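Local coordinates for FYVE-finger-containing Rab5 effector protein rabenosyn-5 (Homo sapiens, PDB 1Z0J) that probably acts as an effector of Rab5-family GTPases, which it binds through a compact helical Rab-binding domain, at residues I9-L15 with T50-K55. Numbering follows the deposited sequence.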
loop_
_atom_site.group_PDB
_atom_site.type_symbol
_atom_site.label_atom_id
_atom_site.label_comp_id
_atom_site.label_asym_id
_atom_site.label_seq_id
_atom_site.Cartn_x
_atom_site.Cartn_y
_atom_site.Cartn_z
ATOM N N ILE B 9 -15.816 -8.680 6.838
ATOM C CA ILE B 9 -15.539 -7.326 7.402
ATOM C C ILE B 9 -16.662 -6.926 8.355
ATOM O O ILE B 9 -17.837 -6.986 7.987
ATOM C CB ILE B 9 -15.406 -6.252 6.281
ATOM C CG1 ILE B 9 -14.437 -6.725 5.191
ATOM C CG2 ILE B 9 -14.981 -4.893 6.866
ATOM C CD1 ILE B 9 -14.578 -5.999 3.858
ATOM N N GLU B 10 -16.301 -6.522 9.574
ATOM C CA GLU B 10 -17.274 -5.971 10.519
ATOM C C GLU B 10 -18.092 -4.908 9.796
ATOM O O GLU B 10 -17.537 -3.956 9.241
ATOM C CB GLU B 10 -16.577 -5.387 11.736
ATOM N N GLU B 11 -19.411 -5.088 9.784
ATOM C CA GLU B 11 -20.286 -4.310 8.905
ATOM C C GLU B 11 -20.152 -2.794 9.045
ATOM O O GLU B 11 -20.139 -2.078 8.045
ATOM C CB GLU B 11 -21.748 -4.745 9.056
ATOM C CG GLU B 11 -22.622 -4.263 7.911
ATOM C CD GLU B 11 -23.946 -4.986 7.820
ATOM O OE1 GLU B 11 -24.970 -4.296 7.657
ATOM O OE2 GLU B 11 -23.965 -6.236 7.898
ATOM N N GLU B 12 -20.043 -2.319 10.284
ATOM C CA GLU B 12 -19.899 -0.890 10.561
ATOM C C GLU B 12 -18.599 -0.305 9.986
ATOM O O GLU B 12 -18.577 0.844 9.545
ATOM C CB GLU B 12 -20.003 -0.624 12.069
ATOM C CG GLU B 12 -19.899 0.851 12.487
ATOM C CD GLU B 12 -21.009 1.725 11.919
ATOM O OE1 GLU B 12 -22.172 1.268 11.847
ATOM O OE2 GLU B 12 -20.715 2.880 11.550
ATOM N N LEU B 13 -17.531 -1.102 9.993
ATOM C CA LEU B 13 -16.253 -0.690 9.406
ATOM C C LEU B 13 -16.344 -0.574 7.884
ATOM O O LEU B 13 -15.752 0.322 7.284
ATOM C CB LEU B 13 -15.135 -1.659 9.795
ATOM C CG LEU B 13 -14.855 -1.891 11.284
ATOM C CD1 LEU B 13 -13.727 -2.881 11.428
ATOM C CD2 LEU B 13 -14.530 -0.594 12.025
ATOM N N LEU B 14 -17.100 -1.481 7.271
ATOM C CA LEU B 14 -17.330 -1.440 5.834
ATOM C C LEU B 14 -18.151 -0.207 5.457
ATOM O O LEU B 14 -17.834 0.497 4.497
ATOM C CB LEU B 14 -18.012 -2.728 5.374
ATOM C CG LEU B 14 -18.213 -2.967 3.879
ATOM C CD1 LEU B 14 -16.943 -2.714 3.078
ATOM C CD2 LEU B 14 -18.691 -4.388 3.676
ATOM N N LEU B 15 -19.195 0.068 6.236
ATOM C CA LEU B 15 -20.014 1.256 6.012
ATOM C C LEU B 15 -19.205 2.548 6.171
ATOM O O LEU B 15 -19.398 3.509 5.425
ATOM C CB LEU B 15 -21.234 1.262 6.947
ATOM C CG LEU B 15 -22.294 0.169 6.764
ATOM C CD1 LEU B 15 -23.226 0.116 7.969
ATOM C CD2 LEU B 15 -23.091 0.386 5.487
ATOM N N THR B 50 -19.412 -5.961 -1.848
ATOM C CA THR B 50 -19.055 -6.717 -0.650
ATOM C C THR B 50 -20.117 -6.573 0.444
ATOM O O THR B 50 -20.449 -7.553 1.122
ATOM C CB THR B 50 -17.669 -6.302 -0.123
ATOM O OG1 THR B 50 -16.694 -6.536 -1.144
ATOM C CG2 THR B 50 -17.293 -7.097 1.121
ATOM N N LEU B 51 -20.640 -5.360 0.622
ATOM C CA LEU B 51 -21.721 -5.115 1.581
ATOM C C LEU B 51 -22.982 -5.913 1.239
ATOM O O LEU B 51 -23.582 -6.559 2.109
ATOM C CB LEU B 51 -22.044 -3.620 1.683
ATOM C CG LEU B 51 -23.163 -3.246 2.666
ATOM C CD1 LEU B 51 -22.812 -3.590 4.118
ATOM C CD2 LEU B 51 -23.504 -1.771 2.542
ATOM N N ALA B 52 -23.367 -5.891 -0.032
ATOM C CA ALA B 52 -24.532 -6.644 -0.485
ATOM C C ALA B 52 -24.339 -8.152 -0.282
ATOM O O ALA B 52 -25.292 -8.882 0.046
ATOM C CB ALA B 52 -24.823 -6.316 -1.944
ATOM N N LYS B 53 -23.108 -8.618 -0.459
ATOM C CA LYS B 53 -22.767 -10.018 -0.226
ATOM C C LYS B 53 -22.881 -10.384 1.255
ATOM O O LYS B 53 -23.408 -11.443 1.605
ATOM C CB LYS B 53 -21.360 -10.300 -0.755
ATOM C CG LYS B 53 -20.962 -11.770 -0.783
ATOM C CD LYS B 53 -19.592 -11.983 -1.429
ATOM C CE LYS B 53 -18.470 -11.369 -0.600
ATOM N NZ LYS B 53 -17.132 -11.717 -1.156
ATOM N N GLN B 54 -22.404 -9.503 2.126
ATOM C CA GLN B 54 -22.476 -9.767 3.562
ATOM C C GLN B 54 -23.912 -9.808 4.067
ATOM O O GLN B 54 -24.211 -10.482 5.063
ATOM C CB GLN B 54 -21.630 -8.760 4.330
ATOM C CG GLN B 54 -20.144 -8.992 4.078
ATOM C CD GLN B 54 -19.238 -8.231 5.015
ATOM O OE1 GLN B 54 -19.687 -7.630 5.993
ATOM N NE2 GLN B 54 -17.943 -8.265 4.726
ATOM N N LYS B 55 -24.800 -9.117 3.358
ATOM C CA LYS B 55 -26.230 -9.141 3.653
ATOM C C LYS B 55 -26.981 -10.292 2.974
ATOM O O LYS B 55 -28.191 -10.422 3.139
ATOM C CB LYS B 55 -26.873 -7.795 3.311
ATOM C CG LYS B 55 -26.440 -6.676 4.269
ATOM C CD LYS B 55 -27.158 -5.369 3.972
ATOM C CE LYS B 55 -26.868 -4.307 5.026
ATOM N NZ LYS B 55 -27.494 -4.602 6.357
#
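With CG anti to the backbone N (chi1 -164°) and the chain extended beyond it, Glu11 reaches across from the first turn of its helix to Lys55, whose own chain stays straight until it bends at its last torsion and brings the ammonium round to meet it. The resulting salt bridge is also a hydrogen bond: Lys55 NZ lies 2.9 Å from Glu11 OE1, approaching on the syn side and 21° out of the carboxylate plane. Beside the charged pair lie apolar contacts. Leu51 forks between two neighbours, its CD1 lying 3.9 Å from Glu11 CG while its CD2 meets Leu15 CD2 at 3.7 Å. Leu14, buried, brings CD2 to the opposing backbone, 3.8 Å from Leu51 N, and the same methyl rests on Thr50 CG2.

This is the open end of an antiparallel helical hairpin, an example of how two helices of a hairpin are held together at the end remote from their connecting loop. The short segments 11-15 and 50-54 run at 157° to each other with axes 10.8 Å apart, and this hairpin forms the Rab-binding domain. Ile9, just ahead of the first helix, adds its CD1 to Thr50 CG2 at 4.0 Å, the two side chains crossing at about a right angle; Thr50 turns its hydroxyl back to the carbonyl of Glu46 in its own helix. The amide of Gln54 lies against the backbone of Ile9. Ile9 and Thr50 each pack on an apolar side chain of the other protein's chain, and Leu13 on a basic side chain of that chain.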